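Side-chain contacts in O-methyltransferase (Burkholderia thailandensis, PDB 3MCZ), which probably transfers the methyl group of S-adenosylmethionine to an oxygen of its substrate, working as a dimer of identical subunits: residues Ile40-Val45 with Leu120-Trp125; Ile114-Tyr119 with Asp149-Asp154; Trp125-Glu130 with Leu138-Glu143. All coordinates share one frame; numbering follows the deposited sequence. Where two conformers were deposited one is given.

Contact 1. Residues Ile40-Val45 with Leu120-Trp125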
# COMPACT_ATOMS: atom_id res chain seq x y z
N ILE A 40 5.94 2.45 5.74
CA ILE A 40 7.23 2.17 6.42
C ILE A 40 8.41 2.74 5.59
O ILE A 40 9.28 3.43 6.12
CB ILE A 40 7.41 0.66 6.61
CG1 ILE A 40 6.36 0.13 7.58
CG2 ILE A 40 8.87 0.30 7.07
CD1 ILE A 40 6.24 -1.40 7.55
N LEU A 41 8.43 2.42 4.30
CA LEU A 41 9.46 2.96 3.44
C LEU A 41 9.40 4.46 3.33
O LEU A 41 10.43 5.12 3.34
CB LEU A 41 9.36 2.34 2.05
CG LEU A 41 10.42 2.80 1.03
CD1 LEU A 41 11.87 2.61 1.52
CD2 LEU A 41 10.15 2.10 -0.35
N HIS A 42 8.19 5.00 3.20
CA HIS A 42 8.02 6.44 3.13
C HIS A 42 8.63 7.08 4.35
O HIS A 42 9.36 8.09 4.22
CB HIS A 42 6.55 6.88 2.99
CG HIS A 42 5.85 6.38 1.75
ND1 HIS A 42 4.47 6.33 1.68
CD2 HIS A 42 6.30 5.86 0.59
CE1 HIS A 42 4.11 5.83 0.52
NE2 HIS A 42 5.20 5.50 -0.16
N TYR A 43 8.37 6.52 5.53
CA TYR A 43 8.89 7.09 6.78
C TYR A 43 10.44 7.07 6.80
O TYR A 43 11.08 8.09 7.12
CB TYR A 43 8.30 6.38 8.05
CG TYR A 43 9.08 6.84 9.23
CD1 TYR A 43 8.97 8.15 9.64
CD2 TYR A 43 10.06 6.05 9.80
CE1 TYR A 43 9.75 8.64 10.63
CE2 TYR A 43 10.84 6.53 10.81
CZ TYR A 43 10.68 7.82 11.22
OH TYR A 43 11.47 8.34 12.19
N ALA A 44 11.03 5.91 6.46
CA ALA A 44 12.47 5.73 6.56
C ALA A 44 13.19 6.73 5.64
O ALA A 44 14.21 7.31 5.99
CB ALA A 44 12.87 4.30 6.22
N VAL A 45 12.59 6.95 4.48
CA VAL A 45 13.14 7.85 3.47
C VAL A 45 12.99 9.31 3.93
O VAL A 45 13.98 10.08 3.83
CB VAL A 45 12.48 7.62 2.11
CG1 VAL A 45 12.87 8.71 1.09
CG2 VAL A 45 12.91 6.26 1.55
N LEU A 120 3.54 11.87 -0.88
CA LEU A 120 2.72 13.09 -0.89
C LEU A 120 1.28 12.89 -1.43
O LEU A 120 0.45 13.80 -1.31
CB LEU A 120 3.45 14.20 -1.68
CG LEU A 120 4.69 14.76 -0.95
CD1 LEU A 120 5.47 15.76 -1.82
CD2 LEU A 120 4.24 15.38 0.41
N GLN A 121 0.98 11.73 -2.05
CA GLN A 121 -0.40 11.47 -2.49
C GLN A 121 -1.21 10.62 -1.50
O GLN A 121 -2.36 10.26 -1.78
CB GLN A 121 -0.44 10.80 -3.89
CG GLN A 121 0.59 11.31 -4.89
CD GLN A 121 0.67 12.83 -4.96
OE1 GLN A 121 -0.35 13.52 -4.93
NE2 GLN A 121 1.90 13.36 -5.04
N TRP A 122 -0.63 10.33 -0.33
CA TRP A 122 -1.26 9.41 0.63
C TRP A 122 -2.68 9.80 1.01
O TRP A 122 -3.57 8.94 1.12
CB TRP A 122 -0.43 9.36 1.91
CG TRP A 122 -0.83 8.28 2.89
CD1 TRP A 122 -1.62 8.41 3.99
CD2 TRP A 122 -0.37 6.93 2.88
NE1 TRP A 122 -1.71 7.21 4.65
CE2 TRP A 122 -0.95 6.29 4.00
CE3 TRP A 122 0.49 6.21 2.06
CZ2 TRP A 122 -0.70 4.96 4.30
CZ3 TRP A 122 0.72 4.86 2.36
CH2 TRP A 122 0.13 4.26 3.47
N ASP A 123 -2.87 11.07 1.29
CA ASP A 123 -4.18 11.56 1.70
C ASP A 123 -5.18 11.72 0.56
O ASP A 123 -6.37 11.93 0.80
CB ASP A 123 -4.04 12.91 2.45
CG ASP A 123 -3.14 12.82 3.67
OD1 ASP A 123 -2.97 11.69 4.20
OD2 ASP A 123 -2.65 13.89 4.13
N ASN A 124 -4.73 11.66 -0.69
CA ASN A 124 -5.66 11.87 -1.79
C ASN A 124 -6.48 10.61 -2.14
O ASN A 124 -7.66 10.70 -2.51
CB ASN A 124 -4.90 12.37 -3.00
CG ASN A 124 -4.23 13.72 -2.72
OD1 ASN A 124 -4.52 14.38 -1.71
ND2 ASN A 124 -3.37 14.15 -3.63
N TRP A 125 -5.84 9.45 -1.99
CA TRP A 125 -6.43 8.17 -2.40
C TRP A 125 -7.70 7.78 -1.67
O TRP A 125 -8.66 7.34 -2.32
CB TRP A 125 -5.32 7.07 -2.48
CG TRP A 125 -4.63 7.23 -3.75
CD1 TRP A 125 -3.63 8.11 -4.02
CD2 TRP A 125 -4.95 6.59 -5.01
NE1 TRP A 125 -3.29 8.04 -5.36
CE2 TRP A 125 -4.10 7.14 -5.99
CE3 TRP A 125 -5.89 5.62 -5.40
CZ2 TRP A 125 -4.12 6.72 -7.32
CZ3 TRP A 125 -5.92 5.21 -6.74
CH2 TRP A 125 -5.04 5.77 -7.69
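His42 of helix 35-46 and Trp122, in the loop after helix 112-119, meet ring to ring where the helical dimerisation domain of this O-methyltransferase packs against the second subunit. The pair is buried and small. The edge of the imidazole is presented to the indole: His42 CE1 lies 4.0 Å from Trp122 CE3, and Trp122 CZ3 is equally near. The two planes stand at 89°, and the centroids of the imidazole and the six-membered ring are 5.8 Å apart.

Each first torsion sends its ring across the gap. His42 has CG anti to its carbonyl carbon (chi1 -61°), which leans the imidazole off the helix toward the loop, whereas Trp122 turns CG anti to its own N (chi1 -170°), so that CE3 and CZ3 of the six-membered ring come up to the imidazole. A histidine suits this buried place because it combines a flat edge for packing with a polar nitrogen that can be satisfied: NE2 hydrogen-bonds to the carbonyl oxygen of Ser32 of the second subunit. Tryptophan offers a broad surface and one N-H. The ring of Trp122 stacks on Trp122 of the second subunit, and its backbone O hydrogen-bonds, across the dimer interface, to NE1 of that same partner tryptophan.

Contact 2. Residues Ile114-Tyr119 with Asp149-Asp154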
# COMPACT_ATOMS: atom_id res chain seq x y z
N ILE A 114 11.16 10.23 -6.15
CA ILE A 114 10.11 9.31 -6.52
C ILE A 114 9.32 8.93 -5.26
O ILE A 114 8.08 9.01 -5.25
CB ILE A 114 10.70 8.00 -7.18
CG1 ILE A 114 11.41 8.32 -8.51
CG2 ILE A 114 9.60 6.90 -7.38
CD1 ILE A 114 12.21 7.14 -9.11
N VAL A 115 10.03 8.52 -4.20
CA VAL A 115 9.38 8.13 -2.95
C VAL A 115 8.56 9.29 -2.36
O VAL A 115 7.40 9.10 -1.97
CB VAL A 115 10.40 7.57 -1.92
CG1 VAL A 115 9.73 7.34 -0.59
CG2 VAL A 115 10.99 6.29 -2.48
N GLU A 116 9.13 10.49 -2.41
CA GLU A 116 8.48 11.68 -1.86
C GLU A 116 7.23 12.04 -2.65
O GLU A 116 6.19 12.39 -2.07
CB GLU A 116 9.44 12.85 -1.91
CG GLU A 116 8.80 14.14 -1.42
CD GLU A 116 9.81 15.26 -1.32
OE1 GLU A 116 10.84 15.23 -2.01
OE2 GLU A 116 9.57 16.17 -0.51
N HIS A 117 7.31 11.93 -3.97
CA HIS A 117 6.17 12.20 -4.82
C HIS A 117 5.04 11.22 -4.43
O HIS A 117 3.87 11.59 -4.33
CB HIS A 117 6.51 12.01 -6.30
CG HIS A 117 5.30 12.05 -7.17
ND1 HIS A 117 4.46 13.15 -7.22
CD2 HIS A 117 4.74 11.11 -7.98
CE1 HIS A 117 3.45 12.89 -8.02
NE2 HIS A 117 3.60 11.67 -8.52
N GLN A 118 5.41 9.96 -4.25
CA GLN A 118 4.44 8.93 -3.88
C GLN A 118 3.85 9.16 -2.48
O GLN A 118 2.64 9.13 -2.31
CB GLN A 118 5.05 7.55 -4.01
CG GLN A 118 5.33 7.13 -5.47
CD GLN A 118 6.27 5.94 -5.57
OE1 GLN A 118 7.16 5.76 -4.74
NE2 GLN A 118 6.10 5.15 -6.64
N TYR A 119 4.66 9.41 -1.47
CA TYR A 119 4.04 9.62 -0.16
C TYR A 119 3.24 10.89 -0.04
O TYR A 119 2.32 10.96 0.75
CB TYR A 119 4.99 9.42 1.00
CG TYR A 119 6.09 10.37 1.26
CD1 TYR A 119 5.85 11.68 1.64
CD2 TYR A 119 7.42 9.91 1.27
CE1 TYR A 119 6.90 12.52 1.95
CE2 TYR A 119 8.48 10.75 1.58
CZ TYR A 119 8.21 12.05 1.90
OH TYR A 119 9.27 12.90 2.21
N ASP A 149 2.57 24.34 -3.76
CA ASP A 149 3.29 23.21 -3.13
C ASP A 149 4.53 22.93 -3.99
O ASP A 149 4.53 22.04 -4.87
CB ASP A 149 2.37 21.99 -2.98
CG ASP A 149 2.95 20.93 -2.07
OD1 ASP A 149 4.17 20.92 -1.78
OD2 ASP A 149 2.16 20.07 -1.62
N THR A 150 5.55 23.75 -3.76
CA THR A 150 6.83 23.64 -4.48
C THR A 150 7.46 22.27 -4.27
O THR A 150 8.02 21.69 -5.20
CB THR A 150 7.83 24.73 -4.06
OG1 THR A 150 7.23 26.01 -4.32
CG2 THR A 150 9.13 24.64 -4.87
N ARG A 151 7.35 21.76 -3.05
CA ARG A 151 7.85 20.44 -2.70
C ARG A 151 7.21 19.36 -3.59
O ARG A 151 7.92 18.52 -4.16
CB ARG A 151 7.56 20.13 -1.21
CG ARG A 151 8.15 18.84 -0.69
CD ARG A 151 7.55 18.41 0.67
NE ARG A 151 8.12 17.14 1.13
CZ ARG A 151 8.03 16.67 2.38
NH1 ARG A 151 7.37 17.36 3.32
NH2 ARG A 151 8.61 15.51 2.70
N ALA A 152 5.89 19.38 -3.72
CA ALA A 152 5.20 18.36 -4.50
C ALA A 152 5.45 18.55 -6.01
O ALA A 152 5.55 17.56 -6.74
CB ALA A 152 3.69 18.36 -4.17
N ARG A 153 5.53 19.80 -6.46
CA ARG A 153 5.83 20.10 -7.86
C ARG A 153 7.22 19.58 -8.22
O ARG A 153 7.40 18.89 -9.22
CB ARG A 153 5.76 21.61 -8.14
CG ARG A 153 6.07 21.99 -9.59
CD ARG A 153 6.45 23.47 -9.72
NE ARG A 153 7.79 23.74 -9.21
CZ ARG A 153 8.36 24.94 -9.22
NH1 ARG A 153 7.69 25.98 -9.71
NH2 ARG A 153 9.58 25.10 -8.74
N ASP A 154 8.21 19.90 -7.39
CA ASP A 154 9.60 19.50 -7.63
C ASP A 154 9.82 17.97 -7.51
O ASP A 154 10.57 17.39 -8.31
CB ASP A 154 10.54 20.25 -6.70
CG ASP A 154 10.61 21.74 -7.00
OD1 ASP A 154 10.02 22.21 -8.00
OD2 ASP A 154 11.28 22.44 -6.20
O HOH W 1 4.08 15.35 -5.97
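Arg151 reaches across from the start of helix 150-172 to two side chains of helix 112-119, Glu116 and Tyr119, and turns the edge of its guanidinium to both. Its chain is stretched from CG to NE, with CG anti to the backbone N (chi1 -174°), which gives it the length to bridge the helices. Glu116 is likewise extended beyond CG, and the two chains cross obliquely. The salt bridge runs from Arg151 NE to Glu116 OE2. The modelled separation of these two atoms, 2.4 Å, is too short to be taken literally, so the exact placing of the two groups is doubtful. The carboxylate is not coplanar with the guanidinium; their planes lie 71° apart.

Tyr119 crosses Arg151 at about a right angle. Arg151 NH2 arrives at the ring's edge, 2.7 Å from Tyr119 OH, but the hydrogen bond is bent and weak. Glu116 CA lies against one face of the Tyr119 ring, toward its rim.

These bonds tie helix 112-119, which packs through Val115 on His42 and Val45 of the dimerisation domain, to helix 150-172 of the Rossmann-like methyltransferase domain. The latter helix is opened by Asp149 as N-cap, whose short carboxylate folds over the first turn: OD1 accepts from Ala152 N at 3.0 Å, met from above the carboxylate plane. Asp149 OD2 has a second partner in Arg145, a salt bridge.

Close by, a water also bridges the helices: it donates to Ala152 O at 2.8 Å. The same water lies in the plane of the His117 ring, 2.6 Å from His117 ND1.

Contact 3. Residues Trp125-Glu130 with Leu138-Glu143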
# COMPACT_ATOMS: atom_id res chain seq x y z
N TRP A 125 -5.84 9.45 -1.99
CA TRP A 125 -6.43 8.17 -2.40
C TRP A 125 -7.70 7.78 -1.67
O TRP A 125 -8.66 7.34 -2.32
CB TRP A 125 -5.32 7.07 -2.48
CG TRP A 125 -4.63 7.23 -3.75
CD1 TRP A 125 -3.63 8.11 -4.02
CD2 TRP A 125 -4.95 6.59 -5.01
NE1 TRP A 125 -3.29 8.04 -5.36
CE2 TRP A 125 -4.10 7.14 -5.99
CE3 TRP A 125 -5.89 5.62 -5.40
CZ2 TRP A 125 -4.12 6.72 -7.32
CZ3 TRP A 125 -5.92 5.21 -6.74
CH2 TRP A 125 -5.04 5.77 -7.69
N PRO A 126 -7.79 8.01 -0.35
CA PRO A 126 -9.03 7.74 0.33
C PRO A 126 -10.16 8.70 -0.06
O PRO A 126 -11.29 8.51 0.36
CB PRO A 126 -8.67 7.94 1.81
CG PRO A 126 -7.25 7.75 1.86
CD PRO A 126 -6.74 8.38 0.61
N ARG A 127 -9.85 9.70 -0.88
CA ARG A 127 -10.87 10.66 -1.30
C ARG A 127 -11.39 10.35 -2.67
O ARG A 127 -12.03 11.20 -3.30
CB ARG A 127 -10.32 12.10 -1.20
CG ARG A 127 -9.94 12.44 0.21
CD ARG A 127 -9.28 13.81 0.34
NE ARG A 127 -10.31 14.83 0.25
CZ ARG A 127 -10.15 16.14 0.44
NH1 ARG A 127 -8.96 16.66 0.73
NH2 ARG A 127 -11.21 16.92 0.34
N LEU A 128 -11.18 9.10 -3.11
CA LEU A 128 -11.71 8.65 -4.36
C LEU A 128 -13.16 8.98 -4.57
O LEU A 128 -13.54 9.36 -5.68
CB LEU A 128 -11.57 7.14 -4.53
CG LEU A 128 -10.43 6.63 -5.36
CD1 LEU A 128 -10.31 5.10 -5.20
CD2 LEU A 128 -10.68 6.99 -6.88
N GLY A 129 -13.99 8.73 -3.56
CA GLY A 129 -15.44 8.97 -3.64
C GLY A 129 -15.77 10.40 -4.04
O GLY A 129 -16.72 10.63 -4.77
N GLU A 130 -15.00 11.37 -3.56
CA GLU A 130 -15.23 12.77 -3.91
C GLU A 130 -14.83 13.06 -5.36
O GLU A 130 -15.50 13.84 -6.05
CB GLU A 130 -14.41 13.72 -3.00
CG GLU A 130 -14.79 13.69 -1.53
CD GLU A 130 -13.79 14.48 -0.67
OE1 GLU A 130 -13.71 15.71 -0.86
OE2 GLU A 130 -13.08 13.87 0.17
N LEU A 138 -10.53 19.11 -7.93
CA LEU A 138 -10.65 19.22 -6.47
C LEU A 138 -9.40 19.86 -5.91
O LEU A 138 -8.35 19.91 -6.56
CB LEU A 138 -10.89 17.84 -5.87
CG LEU A 138 -12.29 17.25 -6.21
CD1 LEU A 138 -12.54 15.98 -5.42
CD2 LEU A 138 -13.41 18.24 -5.89
N ALA A 139 -9.53 20.40 -4.72
CA ALA A 139 -8.47 21.23 -4.13
C ALA A 139 -7.11 20.52 -4.00
O ALA A 139 -6.08 21.19 -4.04
CB ALA A 139 -8.94 21.85 -2.81
N PHE A 140 -7.09 19.19 -3.92
CA PHE A 140 -5.84 18.39 -3.78
C PHE A 140 -5.19 17.87 -5.09
O PHE A 140 -4.05 17.37 -5.10
CB PHE A 140 -6.08 17.24 -2.79
CG PHE A 140 -7.26 16.34 -3.14
CD1 PHE A 140 -7.11 15.34 -4.07
CD2 PHE A 140 -8.50 16.52 -2.56
CE1 PHE A 140 -8.19 14.51 -4.39
CE2 PHE A 140 -9.58 15.71 -2.87
CZ PHE A 140 -9.42 14.70 -3.79
N GLN A 141 -5.87 18.01 -6.23
CA GLN A 141 -5.33 17.54 -7.49
C GLN A 141 -4.25 18.50 -8.05
O GLN A 141 -4.13 19.66 -7.60
CB GLN A 141 -6.48 17.35 -8.50
CG GLN A 141 -7.46 16.24 -8.03
CD GLN A 141 -8.58 15.96 -9.02
OE1 GLN A 141 -9.49 16.80 -9.20
NE2 GLN A 141 -8.53 14.78 -9.67
N GLN A 142 -3.47 18.02 -9.01
CA GLN A 142 -2.22 18.69 -9.42
C GLN A 142 -2.39 20.11 -9.94
O GLN A 142 -1.57 21.00 -9.64
CB GLN A 142 -1.46 17.83 -10.46
CG GLN A 142 -0.89 16.58 -9.84
CD GLN A 142 -0.06 15.72 -10.81
OE1 GLN A 142 -0.17 15.86 -12.04
NE2 GLN A 142 0.79 14.86 -10.26
N GLU A 143 -3.44 20.32 -10.72
CA GLU A 143 -3.70 21.64 -11.28
C GLU A 143 -3.99 22.68 -10.17
O GLU A 143 -3.70 23.87 -10.37
CB GLU A 143 -4.79 21.60 -12.37
CG GLU A 143 -6.15 21.00 -11.98
CD GLU A 143 -6.26 19.51 -12.22
OE1 GLU A 143 -5.29 18.79 -11.88
OE2 GLU A 143 -7.32 19.04 -12.75
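A cationic and aliphatic surface contact, Arg127 on Phe140 and Glu130 on Leu138, joins the beginning of helix 128-132 to the type I beta turn Leu138-Gln141 in the methyltransferase domain. One face of the guanidinium is covered by Phe140: CE2 of the ring sits 3.3 Å above the centre of the Arg127 guanidinium plane, and Arg127 NH1 is 3.3 Å from Phe140 CD2. The two planes are 42° apart.

Arginine suits this place because its chain can bend. The turn at chi3 (77°) lays the flat cation beside the ring while its in-plane N-H groups point back to Glu130, one turn on. Arg127 NE gives to Glu130 OE2 at 2.9 Å and Arg127 NH2 to Glu130 OE1 at 3.0 Å. This side-on, two-pronged salt bridge fixes the rotation of the guanidinium and probably offsets its charge. Phe140 also touches Ile131 of the same helix.

Leucine supplies the nonpolar part: Leu138 CD1 lies 3.8 Å from Glu130 CB. The turn is tied at its base, where Leu138 N donates in the carbonyl plane to a lone pair of Gln141 OE1, 2.8 Å away.

Overall arrangement
Contact 1 is buried, whereas contacts 2 and 3 lie at the surface, and their chemistry follows: two aromatic rings packed together in the first, salt-bridged arginines in the others. The bridge of contact 2 spans the two helices, but that of contact 3 stays within one segment and leaves a ring and a methyl group to make the crossing. Contacts 1 and 2 touch directly: His42 packs on Tyr119, while Ile114 packs on helix 150-172, so helix 112-119 lies between helix 35-46 and helix 150-172. Contact 3 follows contact 1 in the chain, shares Trp125 with it, and is nested within the loop that contact 2 closes. All three touch the second subunit.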